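Long-range contacts in L-ornithine 5-monooxygenase (PDB 3S5W), which hydroxylates the side-chain nitrogen of L-ornithine with FAD, NADPH and molecular oxygen, the first step towards the hydroxamate groups of the siderophore pyoverdin: residues A[89-94]-A[430-435]; A[151-156]-A[381-386]; A[160-165]-A[408-413]; A[266-271]-A[300-305]. All blocks are in the same frame, centred on the assembly; numbering follows the deposited sequence.

Contact 1: A[89-94]-A[430-435]. With ONH (N~5~-hydroxy-L-ornithine), chain E.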
# COMPACT_ATOMS: atom_id res chain seq x y z
N LYS A 89 1.07 -9.53 13.41
CA LYS A 89 1.83 -9.42 12.14
C LYS A 89 2.37 -7.98 12.04
O LYS A 89 2.24 -7.29 11.00
CB LYS A 89 0.93 -9.82 10.97
CG LYS A 89 0.50 -11.33 11.03
CD LYS A 89 0.27 -11.90 9.64
CE LYS A 89 -0.36 -13.29 9.65
NZ LYS A 89 -0.46 -13.85 8.24
N ASP A 90 2.93 -7.51 13.13
CA ASP A 90 3.58 -6.21 13.23
C ASP A 90 4.96 -6.26 12.53
O ASP A 90 5.26 -7.20 11.83
CB ASP A 90 3.69 -5.82 14.72
CG ASP A 90 4.61 -6.76 15.50
OD1 ASP A 90 5.44 -7.42 14.85
OD2 ASP A 90 4.51 -6.87 16.76
N LEU A 91 5.81 -5.26 12.71
CA LEU A 91 7.08 -5.21 11.94
C LEU A 91 8.16 -6.27 12.30
O LEU A 91 9.13 -6.42 11.56
CB LEU A 91 7.71 -3.82 12.07
CG LEU A 91 6.89 -2.65 11.48
CD1 LEU A 91 7.55 -1.30 11.69
CD2 LEU A 91 6.66 -2.89 10.04
N VAL A 92 7.97 -6.99 13.41
CA VAL A 92 9.05 -7.82 13.98
C VAL A 92 8.68 -9.22 14.43
O VAL A 92 9.51 -10.14 14.36
CB VAL A 92 9.78 -7.13 15.19
CG1 VAL A 92 10.40 -5.82 14.79
CG2 VAL A 92 8.81 -6.89 16.37
N SER A 93 7.46 -9.38 14.95
CA SER A 93 7.12 -10.53 15.79
C SER A 93 7.26 -11.89 15.14
O SER A 93 7.64 -12.85 15.81
CB SER A 93 5.76 -10.35 16.48
OG SER A 93 5.87 -9.31 17.46
N LEU A 94 6.94 -12.00 13.85
CA LEU A 94 7.10 -13.30 13.17
C LEU A 94 8.56 -13.77 13.14
O LEU A 94 8.82 -14.96 12.98
CB LEU A 94 6.54 -13.26 11.75
CG LEU A 94 5.02 -13.11 11.62
CD1 LEU A 94 4.57 -13.42 10.20
CD2 LEU A 94 4.34 -14.04 12.61
N SER A 430 2.06 -8.78 5.91
CA SER A 430 2.07 -10.19 6.32
C SER A 430 3.41 -10.87 6.66
O SER A 430 3.52 -11.62 7.65
CB SER A 430 1.27 -11.06 5.30
OG SER A 430 -0.00 -10.47 5.03
N VAL A 431 4.42 -10.64 5.83
CA VAL A 431 5.69 -11.36 6.00
C VAL A 431 6.87 -10.39 6.19
O VAL A 431 8.01 -10.81 6.06
CB VAL A 431 6.00 -12.35 4.85
CG1 VAL A 431 4.98 -13.50 4.80
CG2 VAL A 431 6.09 -11.63 3.48
N LEU A 432 6.60 -9.14 6.52
CA LEU A 432 7.65 -8.13 6.62
C LEU A 432 8.81 -8.55 7.52
O LEU A 432 9.95 -8.37 7.13
CB LEU A 432 7.09 -6.77 7.00
CG LEU A 432 6.19 -6.06 5.97
CD1 LEU A 432 6.03 -4.66 6.43
CD2 LEU A 432 6.77 -6.08 4.58
N PRO A 433 8.54 -9.13 8.72
CA PRO A 433 9.71 -9.50 9.55
C PRO A 433 10.65 -10.53 8.92
O PRO A 433 11.87 -10.48 9.14
CB PRO A 433 9.08 -10.10 10.83
CG PRO A 433 7.69 -9.49 10.89
CD PRO A 433 7.25 -9.33 9.43
N VAL A 434 10.07 -11.47 8.18
CA VAL A 434 10.84 -12.50 7.50
C VAL A 434 11.53 -11.94 6.23
O VAL A 434 12.73 -12.25 5.98
CB VAL A 434 9.94 -13.77 7.22
CG1 VAL A 434 10.70 -14.82 6.47
CG2 VAL A 434 9.40 -14.36 8.56
N ARG A 435 10.81 -11.16 5.43
CA ARG A 435 11.44 -10.52 4.27
C ARG A 435 12.61 -9.61 4.68
O ARG A 435 13.65 -9.58 4.02
CB ARG A 435 10.41 -9.74 3.46
CG ARG A 435 10.94 -9.15 2.17
CD ARG A 435 9.78 -8.76 1.28
NE ARG A 435 9.15 -7.48 1.60
CZ ARG A 435 7.89 -7.19 1.31
NH1 ARG A 435 7.11 -8.14 0.80
NH2 ARG A 435 7.39 -5.98 1.53
C ONH E . -3.00 -12.10 6.70
N ONH E . -5.32 -12.20 5.88
O ONH E . -3.49 -12.62 7.76
CA ONH E . -3.97 -11.65 5.64
CB ONH E . -3.96 -10.12 5.56
CD ONH E . -4.85 -8.18 4.33
NE ONH E . -5.72 -7.84 3.23
CG ONH E . -4.86 -9.69 4.41
OZ ONH E . -6.23 -6.56 3.20
OXT ONH E . -1.77 -11.95 6.48
O HOH W 1 2.25 -14.14 7.55
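Lys89 and Ser430 close on the product N5-hydroxyornithine from the two segments and share one oxygen of its carboxylate. NZ of Lys89 lies 2.9 Å from OXT of the ligand and makes a weaker bond to the ligand's O; OG of Ser430 reaches the same OXT at 2.7 Å. A lysine suits this place because its chain, extended beyond CG, carries a probably positive ammonium to the end of the amino acid, while the short serine adds a hydroxyl from close by. One water accepts from Lys89 NZ and donates to Ser430 O, at 2.8 Å from each, so the ammonium is also tied to the backbone opposite.

Both residues bind substrate. They belong to the ornithine pocket of this flavin-dependent N-hydroxylating monooxygenase, in which Asn274 and Asn304 hold other parts of the same ligand. Val431, just past Ser430, is the N-cap of helix 432-447.

Van der Waals contacts fill the rest. The ring of Pro433, in the first turn of that helix, presses CG against the turning backbone of 90-94, 3.5 Å from Leu91 O, and CB of Leu94 lies 4.0 Å from CG of Pro433. Proline fits the first turn, where no helical N-H is needed. Leu91 and Leu432 run side by side, with CD2 of Leu91 and CD1 of Leu432 in touch.

Within 89-94, the carboxylate of Asp90 fixes the curve: OD1 takes the N-H groups of Val92, an Asx turn, and of Ser93, the latter on its syn lone pair, while OD2 accepts from Ser93 OG.

Contact 2: A[151-156]-A[381-386]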
# COMPACT_ATOMS: atom_id res chain seq x y z
N LEU A 151 14.29 10.87 -7.39
CA LEU A 151 13.84 11.08 -8.77
C LEU A 151 14.35 10.01 -9.75
O LEU A 151 13.64 9.60 -10.66
CB LEU A 151 14.22 12.49 -9.27
CG LEU A 151 13.83 13.70 -8.41
CD1 LEU A 151 14.50 14.99 -8.92
CD2 LEU A 151 12.32 13.90 -8.36
N ARG A 152 15.59 9.58 -9.57
CA ARG A 152 16.21 8.59 -10.47
C ARG A 152 17.48 8.01 -9.88
O ARG A 152 18.10 8.60 -9.01
CB ARG A 152 16.52 9.19 -11.86
CG ARG A 152 17.58 10.26 -11.85
CD ARG A 152 17.82 10.89 -13.26
NE ARG A 152 18.62 12.11 -13.12
CZ ARG A 152 18.12 13.31 -12.83
NH1 ARG A 152 16.82 13.48 -12.69
NH2 ARG A 152 18.93 14.34 -12.69
N ILE A 153 17.87 6.85 -10.39
CA ILE A 153 19.07 6.16 -9.96
C ILE A 153 19.92 6.01 -11.19
O ILE A 153 19.43 5.54 -12.21
CB ILE A 153 18.76 4.76 -9.40
CG1 ILE A 153 17.61 4.82 -8.37
CG2 ILE A 153 20.02 4.11 -8.81
CD1 ILE A 153 17.92 5.66 -7.14
N GLU A 154 21.18 6.43 -11.09
CA GLU A 154 22.15 6.36 -12.20
C GLU A 154 23.36 5.48 -11.86
O GLU A 154 23.81 5.45 -10.71
CB GLU A 154 22.64 7.75 -12.57
CG GLU A 154 21.61 8.62 -13.27
CD GLU A 154 22.02 10.08 -13.29
OE1 GLU A 154 23.16 10.39 -12.87
OE2 GLU A 154 21.20 10.93 -13.71
N PRO A 155 23.89 4.77 -12.86
CA PRO A 155 25.09 3.94 -12.68
C PRO A 155 26.37 4.77 -12.54
O PRO A 155 26.57 5.70 -13.31
CB PRO A 155 25.14 3.12 -13.97
CG PRO A 155 24.40 3.92 -14.97
CD PRO A 155 23.31 4.60 -14.21
N MET A 156 27.20 4.45 -11.56
CA MET A 156 28.55 5.02 -11.50
C MET A 156 29.57 4.05 -12.11
O MET A 156 29.96 3.06 -11.47
CB MET A 156 28.92 5.39 -10.07
CG MET A 156 29.06 6.89 -9.85
SD MET A 156 29.73 7.34 -8.23
CE MET A 156 31.33 6.51 -8.21
N ARG A 381 8.81 3.47 -13.96
CA ARG A 381 10.14 3.03 -14.21
C ARG A 381 11.05 4.18 -14.62
O ARG A 381 12.13 3.93 -15.07
CB ARG A 381 10.22 1.84 -15.17
CG ARG A 381 9.00 0.95 -15.24
CD ARG A 381 9.21 -0.40 -14.53
NE ARG A 381 10.59 -0.87 -14.55
CZ ARG A 381 10.96 -2.15 -14.69
NH1 ARG A 381 10.06 -3.10 -14.83
NH2 ARG A 381 12.23 -2.48 -14.66
N GLN A 382 10.64 5.43 -14.44
CA GLN A 382 11.59 6.52 -14.65
C GLN A 382 12.69 6.43 -13.60
O GLN A 382 13.84 6.68 -13.86
CB GLN A 382 10.93 7.87 -14.59
CG GLN A 382 11.63 8.88 -15.43
CD GLN A 382 11.55 8.57 -16.93
OE1 GLN A 382 10.56 8.87 -17.57
NE2 GLN A 382 12.60 7.97 -17.48
N LEU A 383 12.30 6.04 -12.40
CA LEU A 383 13.22 5.76 -11.31
C LEU A 383 14.41 4.89 -11.71
O LEU A 383 15.56 5.29 -11.56
CB LEU A 383 12.44 5.11 -10.17
CG LEU A 383 13.08 4.99 -8.79
CD1 LEU A 383 13.77 6.28 -8.41
CD2 LEU A 383 11.99 4.64 -7.79
N LEU A 384 14.12 3.70 -12.23
CA LEU A 384 15.14 2.75 -12.64
C LEU A 384 15.53 2.83 -14.12
O LEU A 384 16.44 2.12 -14.55
CB LEU A 384 14.73 1.31 -12.26
CG LEU A 384 14.64 0.99 -10.76
CD1 LEU A 384 14.09 -0.41 -10.50
CD2 LEU A 384 15.98 1.16 -10.05
N GLU A 385 14.87 3.72 -14.87
CA GLU A 385 15.16 3.94 -16.32
C GLU A 385 16.65 4.01 -16.69
O GLU A 385 17.06 3.28 -17.58
CB GLU A 385 14.40 5.15 -16.90
CG GLU A 385 14.50 5.30 -18.44
CD GLU A 385 13.51 4.39 -19.20
OE1 GLU A 385 12.29 4.45 -18.92
OE2 GLU A 385 13.95 3.61 -20.08
N PRO A 386 17.47 4.85 -15.99
CA PRO A 386 18.89 4.88 -16.39
C PRO A 386 19.64 3.57 -16.18
O PRO A 386 20.80 3.47 -16.57
CB PRO A 386 19.49 5.97 -15.48
CG PRO A 386 18.35 6.83 -15.11
CD PRO A 386 17.20 5.87 -14.96
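Edge strand 151-156 meets the irregular segment 381-386 through a single backbone hydrogen bond, Ile153 N to Leu383 O at 3.0 Å, with the donor in the carbonyl plane and an N-H...O angle of 147°. The same carbonyl oxygen also receives a CA-H...O contact from Arg152, 3.5 Å from its CA. Leu151 and Arg152 both face Ile168 in a classic beta bulge of the FAD-side mixed sheet.

Ile153 and Leu383 lie alongside each other and point the same way, CG1 of Ile153 being 4.1 Å from CD1 of Leu383. CG of Leu383 stands opposite its own backbone N (chi1 -167°), and its CD1 thereby rests beside N and CA of Arg152. The Leu383 side chain also comes about 4 Å from that of FAD-binding Val150 and about 5 Å from the FAD. Leu384 adds CD2 to the same branch of Ile153. A beta-branched isoleucine suits a strand, and its long branch gives both leucines a surface.

The Pro386 ring sits over the strand backbone, with CB 3.3 Å from Ile153 O, and lies at a slant to the Glu154 side chain, whose CG meets its CB. Within the strand, Arg152 NE meets Glu154 OE2 in a 2.9 Å salt bridge.

Proline rings offer no N-H, and Ile153 O is buried against one and has no hydrogen-bond partner. One backbone bond and apolar contacts join the loop to this edge.

Contact 3: A[160-165]-A[408-413]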
# COMPACT_ATOMS: atom_id res chain seq x y z
N GLY A 160 34.31 0.38 -16.99
CA GLY A 160 33.27 -0.41 -17.66
C GLY A 160 32.29 -1.13 -16.72
O GLY A 160 31.29 -1.69 -17.17
N GLN A 161 32.59 -1.12 -15.41
CA GLN A 161 31.76 -1.79 -14.39
C GLN A 161 30.98 -0.79 -13.51
O GLN A 161 31.50 0.25 -13.11
CB GLN A 161 32.62 -2.70 -13.50
CG GLN A 161 33.74 -3.50 -14.20
CD GLN A 161 33.30 -4.85 -14.75
OE1 GLN A 161 32.40 -4.94 -15.60
NE2 GLN A 161 33.94 -5.92 -14.27
N VAL A 162 29.72 -1.13 -13.20
CA VAL A 162 28.90 -0.35 -12.27
C VAL A 162 29.32 -0.66 -10.83
O VAL A 162 28.91 -1.68 -10.27
CB VAL A 162 27.38 -0.63 -12.47
CG1 VAL A 162 26.55 0.28 -11.58
CG2 VAL A 162 26.99 -0.46 -13.92
N GLU A 163 30.14 0.20 -10.24
CA GLU A 163 30.69 -0.03 -8.91
C GLU A 163 29.88 0.64 -7.81
O GLU A 163 30.06 0.35 -6.64
CB GLU A 163 32.14 0.49 -8.81
CG GLU A 163 33.14 -0.08 -9.83
CD GLU A 163 33.45 -1.57 -9.63
OE1 GLU A 163 33.02 -2.17 -8.62
OE2 GLU A 163 34.14 -2.13 -10.51
N ALA A 164 29.01 1.57 -8.20
CA ALA A 164 28.18 2.29 -7.24
C ALA A 164 27.00 2.92 -7.97
O ALA A 164 26.95 2.92 -9.21
CB ALA A 164 29.00 3.34 -6.47
N LEU A 165 26.04 3.43 -7.21
CA LEU A 165 24.87 4.02 -7.79
C LEU A 165 24.75 5.44 -7.31
O LEU A 165 25.08 5.73 -6.16
CB LEU A 165 23.60 3.21 -7.43
CG LEU A 165 23.48 1.79 -8.00
CD1 LEU A 165 22.38 1.04 -7.25
CD2 LEU A 165 23.22 1.79 -9.52
N CYS A 408 27.16 -5.13 -13.79
CA CYS A 408 26.57 -4.48 -12.62
C CYS A 408 27.04 -5.20 -11.36
O CYS A 408 26.67 -6.35 -11.11
CB CYS A 408 25.05 -4.48 -12.76
SG CYS A 408 24.15 -3.25 -11.79
N LYS A 409 27.89 -4.53 -10.59
CA LYS A 409 28.51 -5.09 -9.38
C LYS A 409 27.73 -4.71 -8.10
O LYS A 409 28.06 -5.18 -7.00
CB LYS A 409 29.95 -4.59 -9.25
CG LYS A 409 30.84 -4.85 -10.47
CD LYS A 409 31.35 -6.29 -10.51
CE LYS A 409 32.48 -6.49 -9.50
NZ LYS A 409 32.92 -7.90 -9.43
N VAL A 410 26.74 -3.84 -8.26
CA VAL A 410 25.94 -3.36 -7.13
C VAL A 410 24.71 -4.26 -6.99
O VAL A 410 24.28 -4.88 -7.96
CB VAL A 410 25.49 -1.90 -7.31
CG1 VAL A 410 26.70 -0.97 -7.29
CG2 VAL A 410 24.72 -1.73 -8.60
N ALA A 411 24.16 -4.30 -5.78
CA ALA A 411 22.94 -5.08 -5.49
C ALA A 411 21.76 -4.11 -5.42
O ALA A 411 21.84 -3.09 -4.73
CB ALA A 411 23.12 -5.86 -4.18
N ILE A 412 20.69 -4.43 -6.15
CA ILE A 412 19.44 -3.67 -6.09
C ILE A 412 18.30 -4.61 -5.65
O ILE A 412 18.08 -5.65 -6.27
CB ILE A 412 19.09 -3.06 -7.46
CG1 ILE A 412 20.30 -2.21 -7.98
CG2 ILE A 412 17.79 -2.23 -7.37
CD1 ILE A 412 20.25 -1.93 -9.44
N TYR A 413 17.61 -4.23 -4.58
CA TYR A 413 16.48 -5.02 -4.06
C TYR A 413 15.20 -4.21 -4.25
O TYR A 413 15.23 -2.98 -4.29
CB TYR A 413 16.71 -5.34 -2.58
CG TYR A 413 17.95 -6.14 -2.29
CD1 TYR A 413 19.20 -5.52 -2.13
CD2 TYR A 413 17.89 -7.52 -2.15
CE1 TYR A 413 20.35 -6.27 -1.85
CE2 TYR A 413 19.04 -8.27 -1.85
CZ TYR A 413 20.27 -7.62 -1.71
OH TYR A 413 21.41 -8.36 -1.43
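Val162 and Cys408 form an isolated beta bridge, their CA atoms 4.8 Å apart, where hairpin strand 161-171 of the FAD-side mixed sheet meets the chain leading into strand 411-414. That later strand runs parallel to 183-186 in the same sheet, so the bridge joins the hairpin to another part of it. Lys409 N donates a hydrogen bond to Val162 O, 3.0 Å away, in the carbonyl plane.

Val410 is the main bump. Its two methyl groups spread in different directions: CG1 presses on the strand backbone where Glu163 joins Ala164, 3.6 Å from Ala164 N, while CG2 enters a hollow shaped by Val162 and Leu165. The fork of Leu165 wraps this CG2 methyl, with CG, CD1 and CD2 all at 3.8 to 3.9 Å from it. Val162 CG1 borders the same hollow, 4.0 Å from Val410 CG2, the two valines crossing at about a right angle. Small branched valines suit such close quarters, and a leucine has the forked end to straddle a methyl.

Leu165 also extends CD1 to CG1 of Ile412, again nearly perpendicular, while Ile153 and Leu184 border the leucine. Near the surface, Lys409 lays its CB and CG along Glu163, the two side chains pointing the same way. The lysine bends at chi2 and chi3 (-80° and -76°), which leaves NZ 5.8 Å from Glu163 OE1; the closest touch of this pair is Lys409 CG to Glu163 OE1, 3.9 Å.

Contact 4: A[266-271]-A[300-305]. With NAP (NADP nicotinamide-adenine-dinucleotide phosphate), chain F; ONH (N~5~-hydroxy-L-ornithine), chain E.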
# COMPACT_ATOMS: atom_id res chain seq x y z
N PRO A 266 -17.21 -10.88 0.53
CA PRO A 266 -16.43 -10.88 1.77
C PRO A 266 -15.00 -11.34 1.55
O PRO A 266 -14.73 -12.28 0.78
CB PRO A 266 -17.18 -11.88 2.67
CG PRO A 266 -17.89 -12.83 1.70
CD PRO A 266 -18.25 -11.95 0.52
N ALA A 267 -14.10 -10.67 2.26
CA ALA A 267 -12.70 -11.05 2.32
C ALA A 267 -12.54 -12.39 3.03
O ALA A 267 -13.09 -12.58 4.13
CB ALA A 267 -11.92 -9.97 3.05
N ASP A 268 -11.81 -13.31 2.40
CA ASP A 268 -11.55 -14.62 2.99
C ASP A 268 -10.29 -14.58 3.88
O ASP A 268 -9.17 -14.52 3.38
CB ASP A 268 -11.39 -15.70 1.90
CG ASP A 268 -11.50 -17.14 2.45
OD1 ASP A 268 -11.39 -17.32 3.69
OD2 ASP A 268 -11.68 -18.08 1.63
N ASP A 269 -10.51 -14.62 5.20
CA ASP A 269 -9.43 -14.88 6.17
C ASP A 269 -9.73 -16.13 7.05
O ASP A 269 -9.19 -16.26 8.14
CB ASP A 269 -9.19 -13.61 7.04
CG ASP A 269 -10.37 -13.33 7.98
OD1 ASP A 269 -11.49 -13.84 7.71
OD2 ASP A 269 -10.16 -12.66 9.01
N SER A 270 -10.55 -17.06 6.55
CA SER A 270 -10.78 -18.34 7.25
C SER A 270 -9.40 -19.05 7.38
O SER A 270 -8.50 -18.84 6.54
CB SER A 270 -11.83 -19.22 6.48
OG SER A 270 -11.34 -19.59 5.19
N PRO A 271 -9.22 -19.87 8.44
CA PRO A 271 -7.86 -20.22 8.85
C PRO A 271 -7.02 -21.10 7.89
O PRO A 271 -5.79 -20.90 7.79
CB PRO A 271 -8.05 -20.85 10.24
CG PRO A 271 -9.47 -21.35 10.24
CD PRO A 271 -10.22 -20.30 9.44
N TYR A 300 -6.82 -17.64 -4.90
CA TYR A 300 -6.84 -16.94 -3.61
C TYR A 300 -6.99 -15.42 -3.76
O TYR A 300 -6.70 -14.68 -2.82
CB TYR A 300 -5.57 -17.29 -2.82
CG TYR A 300 -5.56 -18.71 -2.28
CD1 TYR A 300 -6.15 -19.00 -1.05
CD2 TYR A 300 -4.97 -19.76 -3.00
CE1 TYR A 300 -6.17 -20.29 -0.54
CE2 TYR A 300 -4.97 -21.06 -2.49
CZ TYR A 300 -5.57 -21.32 -1.26
OH TYR A 300 -5.58 -22.60 -0.73
N HIS A 301 -7.43 -14.98 -4.93
CA HIS A 301 -7.60 -13.55 -5.21
C HIS A 301 -8.49 -12.88 -4.16
O HIS A 301 -8.21 -11.75 -3.74
CB HIS A 301 -8.20 -13.36 -6.61
CG HIS A 301 -8.03 -11.97 -7.17
ND1 HIS A 301 -9.10 -11.15 -7.47
CD2 HIS A 301 -6.92 -11.29 -7.55
CE1 HIS A 301 -8.66 -10.01 -7.98
NE2 HIS A 301 -7.34 -10.07 -8.03
N ASN A 302 -9.53 -13.60 -3.71
CA ASN A 302 -10.51 -13.05 -2.77
C ASN A 302 -10.08 -12.99 -1.29
O ASN A 302 -10.88 -12.66 -0.42
CB ASN A 302 -11.87 -13.77 -2.93
CG ASN A 302 -11.91 -15.10 -2.23
OD1 ASN A 302 -10.88 -15.77 -2.11
ND2 ASN A 302 -13.10 -15.49 -1.75
N THR A 303 -8.84 -13.34 -1.02
CA THR A 303 -8.25 -13.09 0.32
C THR A 303 -7.77 -11.64 0.41
O THR A 303 -7.51 -11.13 1.49
CB THR A 303 -7.02 -13.97 0.55
OG1 THR A 303 -6.05 -13.68 -0.46
CG2 THR A 303 -7.41 -15.45 0.50
N ASN A 304 -7.67 -10.97 -0.74
CA ASN A 304 -7.06 -9.64 -0.73
C ASN A 304 -7.61 -8.58 -1.67
O ASN A 304 -7.44 -7.40 -1.40
CB ASN A 304 -5.54 -9.75 -0.93
CG ASN A 304 -4.80 -8.45 -0.56
OD1 ASN A 304 -4.88 -8.00 0.59
ND2 ASN A 304 -4.12 -7.82 -1.54
N TYR A 305 -8.21 -8.96 -2.79
CA TYR A 305 -8.60 -7.99 -3.81
C TYR A 305 -10.09 -8.04 -4.07
O TYR A 305 -10.67 -9.16 -4.11
CB TYR A 305 -7.85 -8.28 -5.13
CG TYR A 305 -6.36 -8.09 -5.03
CD1 TYR A 305 -5.81 -6.80 -4.97
CD2 TYR A 305 -5.49 -9.20 -5.01
CE1 TYR A 305 -4.45 -6.61 -4.88
CE2 TYR A 305 -4.10 -9.02 -4.92
CZ TYR A 305 -3.59 -7.71 -4.86
OH TYR A 305 -2.24 -7.46 -4.77
PA NAP F . -8.93 -3.46 -4.68
O1A NAP F . -9.25 -4.60 -3.81
O2A NAP F . -7.99 -3.76 -5.74
O5B NAP F . -10.32 -2.85 -5.14
C5B NAP F . -10.34 -2.17 -6.34
C4B NAP F . -11.81 -1.93 -6.61
O4B NAP F . -11.80 -1.04 -7.68
C3B NAP F . -12.51 -3.22 -7.06
O3B NAP F . -13.86 -3.08 -6.64
C2B NAP F . -12.39 -3.08 -8.59
O2B NAP F . -13.48 -3.67 -9.24
C1B NAP F . -12.51 -1.55 -8.79
N9A NAP F . -11.90 -1.17 -10.07
C8A NAP F . -10.57 -1.31 -10.44
N7A NAP F . -10.41 -0.87 -11.70
C5A NAP F . -11.61 -0.47 -12.15
C6A NAP F . -12.03 0.04 -13.38
N6A NAP F . -11.16 0.20 -14.38
N1A NAP F . -13.35 0.35 -13.55
C2A NAP F . -14.27 0.19 -12.55
N3A NAP F . -13.86 -0.32 -11.32
C4A NAP F . -12.56 -0.66 -11.15
O3 NAP F . -8.44 -2.18 -3.83
PN NAP F . -8.83 -1.59 -2.35
O1N NAP F . -8.10 -0.28 -2.26
O2N NAP F . -10.31 -1.58 -2.09
O5D NAP F . -8.06 -2.70 -1.49
C5D NAP F . -8.46 -3.42 -0.35
C4D NAP F . -7.12 -3.57 0.36
O4D NAP F . -7.16 -3.60 1.76
C3D NAP F . -6.27 -4.79 0.03
O3D NAP F . -5.92 -4.83 -1.33
C2D NAP F . -5.12 -4.55 1.02
O2D NAP F . -4.00 -3.82 0.54
C1D NAP F . -5.80 -3.75 2.14
P2B NAP F . -13.40 -5.11 -9.98
O1X NAP F . -14.63 -5.04 -10.88
O2X NAP F . -13.49 -6.10 -8.84
O3X NAP F . -12.08 -5.23 -10.70
C ONH E . -3.00 -12.10 6.70
N ONH E . -5.32 -12.20 5.88
O ONH E . -3.49 -12.62 7.76
CA ONH E . -3.97 -11.65 5.64
CB ONH E . -3.96 -10.12 5.56
CD ONH E . -4.85 -8.18 4.33
NE ONH E . -5.72 -7.84 3.23
CG ONH E . -4.86 -9.69 4.41
OZ ONH E . -6.23 -6.56 3.20
OXT ONH E . -1.77 -11.95 6.48
O HOH W 2 -15.34 -13.35 -1.44
O HOH W 3 -7.50 -12.35 3.95
O HOH W 4 -10.49 -17.99 -0.79
O HOH W 5 -13.80 -17.63 0.17
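Asp268 turns its CB toward Asn302, and the carboxylate and carboxamide of the two residues are joined through water rather than directly. One water donates to Asp268 OD2 and Asn302 OD1; a second donates to the same OD2 and accepts from Asn302 ND2. CG of Asp268 lies opposite its backbone N (chi1 -164°); with chi2 near zero, this turns OD1 forward along its own segment, where it accepts from Ser270 N in an Asx turn and from Ser270 OG at 2.7 Å. An aspartate suits the place, since one oxygen shapes the loop while the other faces the waters.

The backbones are joined directly by Asp268 N to Asn302 O, 3.0 Å and nearly straight at 173°. Thr303 sets CG2 3.5 Å from Asp268 O, while its hydroxyl turns the other way and donates to Tyr300 O.

A third water donates to Asp268 O and Thr303 O and accepts from the amino N of hydroxyornithine. Asn304 accepts from the ligand's NE through OD1, 2.8 Å, and its backbone O accepts from O3D of NADP. Segment 300-305 thus lines the joint substrate and NADP site of the monooxygenase, with 266-271 reaching the ligand through water.

Overall arrangement
From the N terminus, segment 89-94 follows strand 61-65, and its partner 430-435 comes at the start of the last helix, so contact 1 closes the longest loop and encloses the other three. Segments 151-156 and 160-165 come next, on successive hairpin strands that are hydrogen-bonded to each other. Their partners, 381-386 and 408-413, follow in the same order, so contacts 2 and 3 cross; their centres are about 12 Å apart. Contact 4 is a short closure nested within all three loops, on the NADP side. Contacts 2 and 3 bind late chain to the FAD-side sheet, whereas contacts 1 and 4, without touching, both reach hydroxyornithine.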